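Local coordinates for adenosine deaminase (Burkholderia ambifaria, PDB 4GXW), which binds a zinc ion in a TIM-barrel amidohydrolase fold of the adenosine and AMP deaminase family and probably deaminates a purine such as adenine, at residues 39-44 against 301-306; 67-72 against 305-310; 101-106 against 146-151; 212-217 against 236-241; 259-264 against 293-298. All blocks are in the same frame, centred on the assembly; numbering follows the deposited sequence.

Contact 1 of 5, residues 39-44 against 301-306; sequences LGAVRH and DDPTLH. With ZN (zinc ion), chain C.
The carbonyl oxygen of Gly40 is met by two groups of Thr304, where the loops after strands 31-33 and 295-298 of this zinc-dependent TIM barrel come together. Thr304 N donates to Gly40 O over 3.1 Å and lies in the carbonyl plane. The hydroxyl of Thr304 sits between its own backbone N and carbonyl carbon (chi1 58°), which turns OG1 to the same loop, 3.1 Å from Gly40 O and 2.8 Å from Val42 O; its single proton can serve only one of these carbonyls at a time. A threonine suits this place because its short hydroxyl lies near both. Glycine suits position 40, where the missing side chain lets Asp302 OD1 approach to 3.5 Å from Gly40 CA. The methyl of Ala41 rests on the proline ring, CB 3.6 Å from Pro303 CG. The start of 301-306 reaches the metal site that His35, His37 and His216 complete: Asp301 OD1 binds zinc at 2.2 Å, and Asp301 OD2 accepts a 2.6 Å hydrogen bond from the zinc-bound water.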
# COMPACT_ATOMS: atom_id res chain seq x y z
N LEU A 39 0.19 3.51 9.64
CA LEU A 39 -0.67 4.44 10.36
C LEU A 39 -2.03 4.62 9.69
O LEU A 39 -2.94 5.22 10.27
CB LEU A 39 0.04 5.79 10.58
CG LEU A 39 0.88 5.90 11.86
CD1 LEU A 39 1.98 4.83 11.93
CD2 LEU A 39 1.48 7.30 11.99
N GLY A 40 -2.18 4.08 8.48
CA GLY A 40 -3.48 4.02 7.82
C GLY A 40 -4.20 2.69 8.00
O GLY A 40 -5.23 2.42 7.36
N ALA A 41 -3.65 1.85 8.88
CA ALA A 41 -4.19 0.52 9.15
C ALA A 41 -4.53 0.33 10.63
O ALA A 41 -4.67 -0.79 11.09
CB ALA A 41 -3.21 -0.56 8.70
N VAL A 42 -4.64 1.43 11.37
CA VAL A 42 -5.01 1.33 12.78
C VAL A 42 -6.51 1.06 12.91
O VAL A 42 -7.33 1.77 12.33
CB VAL A 42 -4.62 2.62 13.54
CG1 VAL A 42 -5.03 2.52 14.99
CG2 VAL A 42 -3.12 2.87 13.41
N ARG A 43 -6.86 0.02 13.67
CA ARG A 43 -8.27 -0.31 13.89
C ARG A 43 -8.95 0.81 14.67
O ARG A 43 -8.35 1.38 15.58
CB ARG A 43 -8.40 -1.62 14.65
CG ARG A 43 -7.82 -2.84 13.94
CD ARG A 43 -7.90 -4.06 14.84
NE ARG A 43 -7.15 -5.19 14.31
CZ ARG A 43 -6.78 -6.24 15.03
NH1 ARG A 43 -7.11 -6.32 16.32
NH2 ARG A 43 -6.08 -7.21 14.47
N HIS A 44 -10.20 1.09 14.33
CA HIS A 44 -10.95 2.15 15.01
C HIS A 44 -10.87 2.02 16.53
O HIS A 44 -10.61 2.99 17.23
CB HIS A 44 -12.41 2.15 14.55
CG HIS A 44 -13.27 3.12 15.29
ND1 HIS A 44 -13.88 2.80 16.49
CD2 HIS A 44 -13.63 4.39 15.01
CE1 HIS A 44 -14.58 3.84 16.91
NE2 HIS A 44 -14.44 4.82 16.04
N ASP A 301 -3.52 0.56 0.63
CA ASP A 301 -2.94 1.87 1.00
C ASP A 301 -3.19 2.25 2.46
O ASP A 301 -2.27 2.27 3.27
CB ASP A 301 -3.41 2.98 0.03
CG ASP A 301 -2.43 4.17 -0.12
OD1 ASP A 301 -1.29 4.22 0.41
OD2 ASP A 301 -2.82 5.11 -0.85
N ASP A 302 -4.45 2.55 2.79
CA ASP A 302 -4.84 2.90 4.16
C ASP A 302 -6.11 2.11 4.48
O ASP A 302 -7.21 2.68 4.46
CB ASP A 302 -5.10 4.41 4.30
CG ASP A 302 -3.92 5.24 3.87
OD1 ASP A 302 -2.94 5.34 4.63
OD2 ASP A 302 -3.97 5.83 2.76
N PRO A 303 -5.97 0.81 4.75
CA PRO A 303 -7.14 -0.08 4.77
C PRO A 303 -8.23 0.33 5.76
O PRO A 303 -9.41 0.24 5.42
CB PRO A 303 -6.55 -1.46 5.11
CG PRO A 303 -5.21 -1.15 5.71
CD PRO A 303 -4.73 0.06 4.98
N THR A 304 -7.87 0.76 6.96
CA THR A 304 -8.92 1.07 7.93
C THR A 304 -9.54 2.44 7.71
O THR A 304 -10.68 2.68 8.10
CB THR A 304 -8.43 0.93 9.37
OG1 THR A 304 -7.32 1.82 9.57
CG2 THR A 304 -8.03 -0.51 9.66
N LEU A 305 -8.79 3.35 7.10
CA LEU A 305 -9.29 4.70 6.83
C LEU A 305 -10.04 4.78 5.50
O LEU A 305 -10.98 5.55 5.36
CB LEU A 305 -8.14 5.71 6.86
CG LEU A 305 -7.39 5.79 8.18
CD1 LEU A 305 -6.26 6.81 8.11
CD2 LEU A 305 -8.33 6.13 9.33
N HIS A 306 -9.62 3.98 4.53
CA HIS A 306 -10.31 3.88 3.24
C HIS A 306 -11.47 2.89 3.30
O HIS A 306 -12.24 2.79 2.35
CB HIS A 306 -9.35 3.41 2.14
CG HIS A 306 -8.41 4.46 1.65
ND1 HIS A 306 -7.74 4.34 0.45
CD2 HIS A 306 -8.01 5.64 2.19
CE1 HIS A 306 -6.97 5.40 0.27
NE2 HIS A 306 -7.12 6.21 1.31
ZN ZN C . 0.45 5.37 -0.20
O HOH W 1 -0.71 6.66 -1.11

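Contact 2 of 5, residues 67-72 against 305-310; sequences YARGEK and LHKVNP
Arg69 lays its guanidinium flat on the imidazole of His306, joining the loop after helix 62-67 to the short helix 303-306 that follows strand 295-298 of the TIM barrel. In this stack the group centres are 3.9 Å apart and the planes differ by 18°, with NH2 above the middle of the ring and His306 CD2 beneath the guanidinium toward its rim. A bend at chi2 (65°) brings the arginine over the histidine, and each has a further partner beyond the stack: Ser269 for Arg69 NH1, Thr267 for His306 ND1.

Apolar contact is carried by Leu305, one of whose methyls makes a CH-pi contact with Tyr67: CD2 stands 3.8 Å from the ring centroid, 13° off the ring normal. The branched leucine thus presents a single methyl to a broad face. Lys307, just past the helix with positive phi, runs extended past the start of Arg69, its CE 3.6 Å from Arg69 CB and 3.2 Å from Tyr67 O. Here the methylenes do the packing, while the amine end remains at the exposed margin.

Water supplies the polar links, and through it Arg69 reaches the backbone of His306 as well as the ring. One molecule lies 3.1 Å from Ala68 O and 2.7 Å from Leu305 O. Another accepts from Arg69 NE at 2.7 Å and donates to His306 O at 2.8 Å.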
# COMPACT_ATOMS: atom_id res chain seq x y z
N TYR A 67 -12.53 8.68 10.82
CA TYR A 67 -12.83 7.38 10.22
C TYR A 67 -14.00 7.39 9.23
O TYR A 67 -14.33 6.36 8.64
CB TYR A 67 -13.06 6.31 11.30
CG TYR A 67 -11.78 5.70 11.82
CD1 TYR A 67 -11.01 6.35 12.77
CD2 TYR A 67 -11.32 4.48 11.33
CE1 TYR A 67 -9.83 5.79 13.24
CE2 TYR A 67 -10.14 3.91 11.79
CZ TYR A 67 -9.39 4.58 12.74
OH TYR A 67 -8.22 4.05 13.21
N ALA A 68 -14.62 8.55 9.05
CA ALA A 68 -15.68 8.70 8.06
C ALA A 68 -15.08 8.73 6.65
O ALA A 68 -14.16 9.50 6.38
CB ALA A 68 -16.49 9.95 8.32
N ARG A 69 -15.62 7.90 5.77
CA ARG A 69 -15.14 7.79 4.40
C ARG A 69 -16.27 8.13 3.43
O ARG A 69 -17.10 7.28 3.10
CB ARG A 69 -14.60 6.39 4.14
CG ARG A 69 -14.00 6.18 2.77
CD ARG A 69 -12.77 7.03 2.56
NE ARG A 69 -12.07 6.66 1.34
CZ ARG A 69 -10.94 7.22 0.92
NH1 ARG A 69 -10.37 8.19 1.63
NH2 ARG A 69 -10.37 6.80 -0.21
N GLY A 70 -16.30 9.38 2.98
CA GLY A 70 -17.40 9.90 2.19
C GLY A 70 -17.24 9.78 0.68
O GLY A 70 -16.30 9.14 0.20
N GLU A 71 -18.16 10.40 -0.06
CA GLU A 71 -18.27 10.18 -1.51
C GLU A 71 -17.22 10.93 -2.35
O GLU A 71 -16.73 10.40 -3.35
CB GLU A 71 -19.69 10.49 -1.99
CG GLU A 71 -20.17 11.88 -1.65
CD GLU A 71 -21.60 12.14 -2.09
OE1 GLU A 71 -22.01 11.61 -3.15
OE2 GLU A 71 -22.31 12.87 -1.37
N LYS A 72 -16.89 12.15 -1.96
CA LYS A 72 -15.76 12.87 -2.55
C LYS A 72 -14.68 12.97 -1.48
O LYS A 72 -14.34 14.08 -1.07
CB LYS A 72 -16.16 14.28 -2.98
CG LYS A 72 -17.13 14.36 -4.15
CD LYS A 72 -17.07 15.75 -4.76
CE LYS A 72 -18.05 15.91 -5.92
NZ LYS A 72 -19.41 16.24 -5.43
N LEU A 305 -8.79 3.35 7.10
CA LEU A 305 -9.29 4.70 6.83
C LEU A 305 -10.04 4.78 5.50
O LEU A 305 -10.98 5.55 5.36
CB LEU A 305 -8.14 5.71 6.86
CG LEU A 305 -7.39 5.79 8.18
CD1 LEU A 305 -6.26 6.81 8.11
CD2 LEU A 305 -8.33 6.13 9.33
N HIS A 306 -9.62 3.98 4.53
CA HIS A 306 -10.31 3.88 3.24
C HIS A 306 -11.47 2.89 3.30
O HIS A 306 -12.24 2.79 2.35
CB HIS A 306 -9.35 3.41 2.14
CG HIS A 306 -8.41 4.46 1.65
ND1 HIS A 306 -7.74 4.34 0.45
CD2 HIS A 306 -8.01 5.64 2.19
CE1 HIS A 306 -6.97 5.40 0.27
NE2 HIS A 306 -7.12 6.21 1.31
N LYS A 307 -11.59 2.16 4.41
CA LYS A 307 -12.61 1.12 4.56
C LYS A 307 -12.51 0.08 3.46
O LYS A 307 -13.52 -0.28 2.83
CB LYS A 307 -14.02 1.72 4.59
CG LYS A 307 -14.27 2.71 5.72
CD LYS A 307 -15.69 3.26 5.66
CE LYS A 307 -15.94 4.32 6.72
NZ LYS A 307 -17.27 4.98 6.59
N VAL A 308 -11.30 -0.42 3.22
CA VAL A 308 -11.07 -1.44 2.22
C VAL A 308 -10.06 -2.47 2.73
O VAL A 308 -8.97 -2.11 3.16
CB VAL A 308 -10.64 -0.81 0.85
CG1 VAL A 308 -9.31 -0.04 0.97
CG2 VAL A 308 -10.58 -1.86 -0.26
N ASN A 309 -10.44 -3.74 2.72
CA ASN A 309 -9.51 -4.81 3.10
C ASN A 309 -8.90 -5.43 1.82
O ASN A 309 -9.35 -5.10 0.71
CB ASN A 309 -10.20 -5.83 4.03
CG ASN A 309 -11.30 -6.61 3.34
OD1 ASN A 309 -11.12 -7.12 2.23
ND2 ASN A 309 -12.46 -6.73 4.01
N PRO A 310 -7.88 -6.30 1.95
CA PRO A 310 -7.23 -6.83 0.75
C PRO A 310 -8.20 -7.57 -0.19
O PRO A 310 -8.09 -7.40 -1.40
CB PRO A 310 -6.16 -7.78 1.31
CG PRO A 310 -5.78 -7.13 2.63
CD PRO A 310 -7.10 -6.61 3.17
O HOH W 2 -11.44 8.08 6.23
O HOH W 3 -12.34 4.32 -0.03

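Contact 3 of 5, residues 101-106 against 146-151; sequences YLEDAA and RDFGIG
Ile150 and Phe148, from the end of helix 130-148 and the turn beyond it, pack against one side of helix 91-106. Ile150 has CG1 anti to its backbone N (chi1 -178°), which sends CD1 against the helix, 3.7 Å from Leu102 O and 3.9 Å from Ala105 CB, while its other branch, CG2, meets Leu102 CB at 4.0 Å. The small Ala106 lets the two segments close up: its CB is 3.8 Å from Phe148 CB. Over one face of the Phe148 ring lies the aliphatic part of Glu103, with CG 3.9 Å from the centroid; Asp147 CB covers the opposite face. The extended glutamate lays its carboxylate over the rim at CZ and CE1, planes 17° apart, and OE1 goes on to a salt bridge with Arg43 NH2. Gly149, with positive phi, lets the chain leave the helix and head for strand 151-159. No hydrogen bond crosses between the segments, so their union rests on apolar and CH-pi contact, and the charge of Glu103 is answered elsewhere.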
# COMPACT_ATOMS: atom_id res chain seq x y z
N TYR A 101 -2.19 -4.90 12.23
CA TYR A 101 -2.26 -4.79 10.78
C TYR A 101 -1.95 -6.15 10.14
O TYR A 101 -2.71 -6.63 9.29
CB TYR A 101 -1.31 -3.71 10.23
CG TYR A 101 -0.97 -3.94 8.78
CD1 TYR A 101 -1.97 -3.97 7.80
CD2 TYR A 101 0.34 -4.18 8.39
CE1 TYR A 101 -1.66 -4.22 6.47
CE2 TYR A 101 0.66 -4.43 7.06
CZ TYR A 101 -0.34 -4.45 6.11
OH TYR A 101 0.00 -4.70 4.79
N LEU A 102 -0.87 -6.78 10.57
CA LEU A 102 -0.46 -8.04 9.98
C LEU A 102 -1.47 -9.15 10.25
O LEU A 102 -1.72 -10.00 9.39
CB LEU A 102 0.97 -8.43 10.41
CG LEU A 102 2.05 -7.49 9.88
CD1 LEU A 102 3.38 -7.70 10.58
CD2 LEU A 102 2.21 -7.63 8.37
N GLU A 103 -2.09 -9.13 11.44
CA GLU A 103 -3.19 -10.06 11.73
C GLU A 103 -4.35 -9.87 10.75
O GLU A 103 -4.89 -10.83 10.21
CB GLU A 103 -3.69 -9.87 13.16
CG GLU A 103 -4.85 -10.79 13.49
CD GLU A 103 -5.32 -10.68 14.93
OE1 GLU A 103 -5.02 -9.66 15.60
OE2 GLU A 103 -6.02 -11.61 15.39
N ASP A 104 -4.73 -8.62 10.53
CA ASP A 104 -5.83 -8.32 9.62
C ASP A 104 -5.50 -8.69 8.17
O ASP A 104 -6.37 -9.19 7.45
CB ASP A 104 -6.25 -6.85 9.72
CG ASP A 104 -6.92 -6.52 11.06
OD1 ASP A 104 -7.43 -7.44 11.73
OD2 ASP A 104 -6.94 -5.32 11.43
N ALA A 105 -4.27 -8.44 7.75
CA ALA A 105 -3.85 -8.82 6.40
C ALA A 105 -3.87 -10.35 6.24
O ALA A 105 -4.38 -10.88 5.24
CB ALA A 105 -2.46 -8.26 6.09
N ALA A 106 -3.33 -11.05 7.23
CA ALA A 106 -3.28 -12.52 7.20
C ALA A 106 -4.68 -13.12 7.08
O ALA A 106 -4.87 -14.14 6.42
CB ALA A 106 -2.55 -13.08 8.41
N ARG A 146 4.92 -15.55 13.80
CA ARG A 146 4.74 -16.67 14.72
C ARG A 146 3.27 -17.06 14.85
O ARG A 146 2.93 -18.26 14.82
CB ARG A 146 5.29 -16.26 16.09
CG ARG A 146 5.14 -17.30 17.18
CD ARG A 146 5.34 -16.66 18.55
NE ARG A 146 4.29 -15.68 18.83
CZ ARG A 146 4.39 -14.71 19.73
NH1 ARG A 146 5.49 -14.57 20.45
NH2 ARG A 146 3.38 -13.87 19.90
N ASP A 147 2.40 -16.07 15.00
CA ASP A 147 1.00 -16.31 15.31
C ASP A 147 0.10 -16.56 14.09
O ASP A 147 -0.87 -17.33 14.18
CB ASP A 147 0.42 -15.17 16.16
CG ASP A 147 1.05 -15.09 17.54
OD1 ASP A 147 1.69 -16.08 17.97
OD2 ASP A 147 0.91 -14.05 18.21
N PHE A 148 0.42 -15.94 12.96
CA PHE A 148 -0.45 -16.01 11.78
C PHE A 148 0.25 -16.52 10.52
O PHE A 148 -0.39 -16.73 9.49
CB PHE A 148 -1.08 -14.64 11.51
CG PHE A 148 -1.53 -13.93 12.76
CD1 PHE A 148 -2.57 -14.45 13.53
CD2 PHE A 148 -0.91 -12.77 13.18
CE1 PHE A 148 -2.98 -13.80 14.69
CE2 PHE A 148 -1.31 -12.12 14.34
CZ PHE A 148 -2.35 -12.64 15.09
N GLY A 149 1.56 -16.72 10.60
CA GLY A 149 2.33 -17.27 9.50
C GLY A 149 2.58 -16.30 8.36
O GLY A 149 3.05 -16.70 7.29
N ILE A 150 2.29 -15.02 8.58
CA ILE A 150 2.47 -14.01 7.54
C ILE A 150 3.89 -13.45 7.59
O ILE A 150 4.38 -13.10 8.67
CB ILE A 150 1.43 -12.87 7.67
CG1 ILE A 150 1.59 -11.83 6.56
CG2 ILE A 150 1.48 -12.20 9.06
CD1 ILE A 150 0.47 -10.79 6.55
N GLY A 151 4.54 -13.37 6.44
CA GLY A 151 5.86 -12.75 6.35
C GLY A 151 5.72 -11.27 6.09
O GLY A 151 4.69 -10.80 5.59

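Contact 4 of 5, residues 212-217 against 236-241; sequences RTTAHA and VDRVDH. With ZN (zinc ion), chain C.
Parallel pairing sets His216 beside Asp240, with Asp240 N donating to Ala215 O (2.9 Å) and Asp240 O accepting from Ala217 N (3.0 Å), in a beta-alpha-beta unit of the TIM barrel whose crossover is helix 224-232. At the other end Asp237 bonds Thr213 twice: its N donates to Thr213 O, and its OD2 accepts from Thr213 N at 2.9 Å through the anti lone pair. Asp240 links Thr214, through a water, to the metal ligand His216. A chi1 of -173° swings Thr214 OG1 toward the neighbouring strand, where it donates to Asp240 OD2 over 2.7 Å. The same oxygen receives a bond from a water that accepts from His216 ND1 at 2.8 Å, while Asp240 CB lies over one face of the imidazole. Histidine suits position 216, since its far nitrogen NE2 can bind zinc, at 2.3 Å; together these probably fix how the ring is turned. Asp240 OD1 is hydrogen-bonded to Thr263 OG1. His241 NE2 lies 2.8 Å from the zinc-bound water, which sits in the His241 ring plane.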
# COMPACT_ATOMS: atom_id res chain seq x y z
N ARG A 212 16.86 -1.62 -1.04
CA ARG A 212 15.97 -1.38 -2.17
C ARG A 212 15.24 -0.07 -1.96
O ARG A 212 15.23 0.48 -0.85
CB ARG A 212 14.98 -2.53 -2.33
CG ARG A 212 15.62 -3.81 -2.84
CD ARG A 212 14.57 -4.88 -2.83
NE ARG A 212 14.85 -6.09 -3.59
CZ ARG A 212 15.06 -7.28 -3.03
NH1 ARG A 212 15.06 -7.40 -1.71
NH2 ARG A 212 15.28 -8.34 -3.78
N THR A 213 14.66 0.47 -3.03
CA THR A 213 13.93 1.72 -2.92
C THR A 213 12.65 1.69 -3.76
O THR A 213 12.57 1.03 -4.80
CB THR A 213 14.78 2.97 -3.32
OG1 THR A 213 14.95 3.03 -4.73
CG2 THR A 213 16.15 3.01 -2.63
N THR A 214 11.68 2.44 -3.29
CA THR A 214 10.43 2.66 -4.01
C THR A 214 10.05 4.13 -3.82
O THR A 214 10.69 4.84 -3.04
CB THR A 214 9.30 1.71 -3.53
OG1 THR A 214 8.15 1.86 -4.37
CG2 THR A 214 8.93 1.96 -2.08
N ALA A 215 9.04 4.61 -4.54
CA ALA A 215 8.62 6.00 -4.42
C ALA A 215 7.20 6.21 -4.88
O ALA A 215 6.81 5.70 -5.93
CB ALA A 215 9.55 6.92 -5.24
N HIS A 216 6.43 6.99 -4.11
CA HIS A 216 5.15 7.53 -4.58
C HIS A 216 5.47 8.55 -5.68
O HIS A 216 6.27 9.48 -5.48
CB HIS A 216 4.38 8.23 -3.45
CG HIS A 216 3.69 7.31 -2.48
ND1 HIS A 216 4.35 6.29 -1.81
CD2 HIS A 216 2.41 7.27 -2.04
CE1 HIS A 216 3.49 5.67 -1.01
NE2 HIS A 216 2.31 6.24 -1.13
N ALA A 217 4.84 8.39 -6.84
CA ALA A 217 5.06 9.32 -7.96
C ALA A 217 3.85 9.32 -8.88
O ALA A 217 3.25 8.27 -9.14
CB ALA A 217 6.31 8.93 -8.74
N VAL A 236 14.58 3.67 -8.63
CA VAL A 236 13.73 2.86 -7.76
C VAL A 236 13.52 1.46 -8.34
O VAL A 236 13.54 1.25 -9.56
CB VAL A 236 12.36 3.52 -7.46
CG1 VAL A 236 12.56 4.83 -6.72
CG2 VAL A 236 11.55 3.73 -8.74
N ASP A 237 13.31 0.51 -7.44
CA ASP A 237 13.04 -0.86 -7.82
C ASP A 237 11.60 -1.09 -8.23
O ASP A 237 11.31 -1.98 -9.02
CB ASP A 237 13.43 -1.80 -6.69
CG ASP A 237 14.89 -1.72 -6.38
OD1 ASP A 237 15.69 -2.24 -7.19
OD2 ASP A 237 15.28 -1.10 -5.36
N ARG A 238 10.69 -0.29 -7.67
CA ARG A 238 9.30 -0.30 -8.11
C ARG A 238 8.71 1.08 -7.87
O ARG A 238 9.36 1.93 -7.26
CB ARG A 238 8.48 -1.42 -7.43
CG ARG A 238 8.42 -1.32 -5.92
CD ARG A 238 7.59 -2.46 -5.30
NE ARG A 238 7.41 -2.22 -3.86
CZ ARG A 238 7.75 -3.06 -2.88
NH1 ARG A 238 8.27 -4.25 -3.12
NH2 ARG A 238 7.56 -2.69 -1.62
N VAL A 239 7.50 1.30 -8.37
CA VAL A 239 6.84 2.59 -8.29
C VAL A 239 5.51 2.47 -7.55
O VAL A 239 4.76 1.53 -7.78
CB VAL A 239 6.58 3.16 -9.71
CG1 VAL A 239 5.79 4.44 -9.65
CG2 VAL A 239 7.89 3.39 -10.44
N ASP A 240 5.23 3.43 -6.68
CA ASP A 240 3.93 3.53 -6.03
C ASP A 240 3.02 4.55 -6.72
O ASP A 240 3.39 5.71 -6.90
CB ASP A 240 4.09 3.83 -4.53
CG ASP A 240 4.93 2.79 -3.84
OD1 ASP A 240 4.57 1.58 -3.89
OD2 ASP A 240 5.99 3.16 -3.28
N HIS A 241 1.86 4.05 -7.14
CA HIS A 241 0.85 4.76 -7.93
C HIS A 241 1.27 4.85 -9.40
O HIS A 241 1.01 3.94 -10.19
CB HIS A 241 0.49 6.14 -7.35
CG HIS A 241 -0.10 6.10 -5.97
ND1 HIS A 241 -1.24 5.38 -5.66
CD2 HIS A 241 0.29 6.72 -4.83
CE1 HIS A 241 -1.53 5.57 -4.38
NE2 HIS A 241 -0.62 6.38 -3.86
ZN ZN C . 0.45 5.37 -0.20
O HOH W 4 16.78 1.21 -5.86
O HOH W 5 6.91 5.08 -1.57
O HOH W 1 -0.71 6.66 -1.11

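Contact 5 of 5, residues 259-264 against 293-298; sequences GIVFTV and GLKIHP
The ring of Phe262 has Lys295 O at its edge, near the ring plane and 3.7 Å from CD1, while Leu294 CD2 approaches obliquely to 3.9 Å from Phe262 CE1. The imidazole of His297 leads away from the opposing strand and finds Asn299 with ND1. Between these side chains the backbones of 261-264 and 295-298 run parallel, their axes crossing at -30°. Phe262 N donates to Lys295 O over 2.9 Å and Val264 N to His297 O over 2.8 Å; the return bond from His297 N to Phe262 O, 3.0 Å long, is bent and weak.

Beta-branched residues fill the face shared with Phe262: Val264 CG1 touches Ile296 CB at 3.9 Å. Pro298 continues that face, packing on Trp314 and Phe331 of the surrounding helices. On the other face Thr263 turns its hydroxyl to Asp240 and to the zinc ligand His35, a second-shell role that suits a short polar side chain.

At the start of the strands, Gly259 closes helix 249-258 with a Schellman motif. A water donates to Gly259 O at 2.7 Å and accepts from Lys295 NZ at 3.2 Å; the long, extended lysine also reaches Asp337 in a salt bridge. These adjacent parallel strands, with Ile296 and Pro298 packed on outer helices, form part of a TIM-barrel wall, and through Thr263 that wall reaches the zinc site.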
# COMPACT_ATOMS: atom_id res chain seq x y z
N GLY A 259 9.88 -4.13 -17.18
CA GLY A 259 9.12 -4.91 -16.21
C GLY A 259 8.95 -4.26 -14.85
O GLY A 259 8.79 -4.94 -13.84
N ILE A 260 8.98 -2.93 -14.82
CA ILE A 260 8.80 -2.18 -13.57
C ILE A 260 7.40 -2.41 -13.01
O ILE A 260 6.41 -2.24 -13.72
CB ILE A 260 8.98 -0.65 -13.81
CG1 ILE A 260 10.33 -0.34 -14.45
CG2 ILE A 260 8.76 0.14 -12.52
CD1 ILE A 260 11.50 -0.91 -13.71
N VAL A 261 7.31 -2.81 -11.74
CA VAL A 261 6.01 -3.02 -11.11
C VAL A 261 5.47 -1.73 -10.49
O VAL A 261 6.20 -0.99 -9.81
CB VAL A 261 6.05 -4.15 -10.05
CG1 VAL A 261 4.71 -4.28 -9.35
CG2 VAL A 261 6.44 -5.49 -10.69
N PHE A 262 4.19 -1.45 -10.73
CA PHE A 262 3.50 -0.28 -10.20
C PHE A 262 2.47 -0.75 -9.17
O PHE A 262 1.59 -1.54 -9.50
CB PHE A 262 2.76 0.46 -11.32
CG PHE A 262 3.68 1.11 -12.32
CD1 PHE A 262 4.33 0.35 -13.29
CD2 PHE A 262 3.89 2.47 -12.30
CE1 PHE A 262 5.18 0.95 -14.21
CE2 PHE A 262 4.75 3.08 -13.22
CZ PHE A 262 5.39 2.31 -14.17
N THR A 263 2.58 -0.27 -7.94
CA THR A 263 1.57 -0.59 -6.95
C THR A 263 0.42 0.38 -7.17
O THR A 263 0.64 1.58 -7.34
CB THR A 263 2.11 -0.55 -5.50
OG1 THR A 263 2.39 0.80 -5.12
CG2 THR A 263 3.37 -1.40 -5.36
N VAL A 264 -0.80 -0.13 -7.21
CA VAL A 264 -1.96 0.72 -7.49
C VAL A 264 -3.02 0.55 -6.41
O VAL A 264 -3.06 -0.48 -5.71
CB VAL A 264 -2.56 0.46 -8.90
CG1 VAL A 264 -1.50 0.73 -10.00
CG2 VAL A 264 -3.12 -0.96 -9.00
N GLY A 293 0.91 -2.07 -21.30
CA GLY A 293 2.01 -3.01 -21.09
C GLY A 293 2.58 -3.01 -19.68
O GLY A 293 3.51 -3.77 -19.40
N LEU A 294 2.03 -2.18 -18.80
CA LEU A 294 2.59 -2.03 -17.46
C LEU A 294 2.11 -3.12 -16.52
O LEU A 294 0.96 -3.56 -16.61
CB LEU A 294 2.21 -0.66 -16.88
CG LEU A 294 2.59 0.54 -17.74
CD1 LEU A 294 2.07 1.82 -17.11
CD2 LEU A 294 4.10 0.62 -17.93
N LYS A 295 3.00 -3.56 -15.64
CA LYS A 295 2.67 -4.51 -14.58
C LYS A 295 2.13 -3.76 -13.38
O LYS A 295 2.87 -3.01 -12.74
CB LYS A 295 3.92 -5.29 -14.15
CG LYS A 295 4.46 -6.24 -15.19
CD LYS A 295 5.57 -7.11 -14.60
CE LYS A 295 6.03 -8.20 -15.56
NZ LYS A 295 6.97 -9.16 -14.90
N ILE A 296 0.86 -3.96 -13.06
CA ILE A 296 0.27 -3.35 -11.87
C ILE A 296 -0.07 -4.40 -10.83
O ILE A 296 -0.19 -5.59 -11.13
CB ILE A 296 -0.96 -2.46 -12.19
CG1 ILE A 296 -2.18 -3.31 -12.57
CG2 ILE A 296 -0.62 -1.44 -13.27
CD1 ILE A 296 -3.45 -2.49 -12.80
N HIS A 297 -0.27 -3.93 -9.60
CA HIS A 297 -0.59 -4.80 -8.47
C HIS A 297 -1.44 -4.00 -7.51
O HIS A 297 -1.01 -2.95 -7.04
CB HIS A 297 0.69 -5.27 -7.79
CG HIS A 297 0.44 -6.08 -6.56
ND1 HIS A 297 0.57 -5.56 -5.29
CD2 HIS A 297 0.05 -7.37 -6.41
CE1 HIS A 297 0.27 -6.50 -4.41
NE2 HIS A 297 -0.06 -7.60 -5.06
N PRO A 298 -2.66 -4.48 -7.21
CA PRO A 298 -3.59 -3.70 -6.38
C PRO A 298 -3.35 -3.86 -4.88
O PRO A 298 -2.92 -4.93 -4.43
CB PRO A 298 -4.95 -4.29 -6.75
CG PRO A 298 -4.62 -5.73 -7.04
CD PRO A 298 -3.28 -5.71 -7.71
O HOH W 6 9.23 -7.50 -13.29
O HOH W 7 5.73 -2.71 -16.22

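The five contacts belong to one TIM barrel. Contacts 1 and 2, centres about 8 Å apart, share helix 303-306 and close the chain from its early loops to its late part; contacts 3, 4 and 5 all lie nested inside contact 1, in series along the sequence. Contact 3, its centre about 16 Å from that of contact 1, joins it through salt bridges of Arg43 with Glu103 and Asp104. Contacts 4 and 5, centres about 11 Å apart, are neighbouring pieces of barrel wall, with His241 N probably hydrogen-bonded to Thr263 O. Contacts 1 and 4 lie on opposite sides of the chain's centre, their own centres about 21 Å apart, yet each gives the zinc a ligand, Asp301 and His216, and both touch its water.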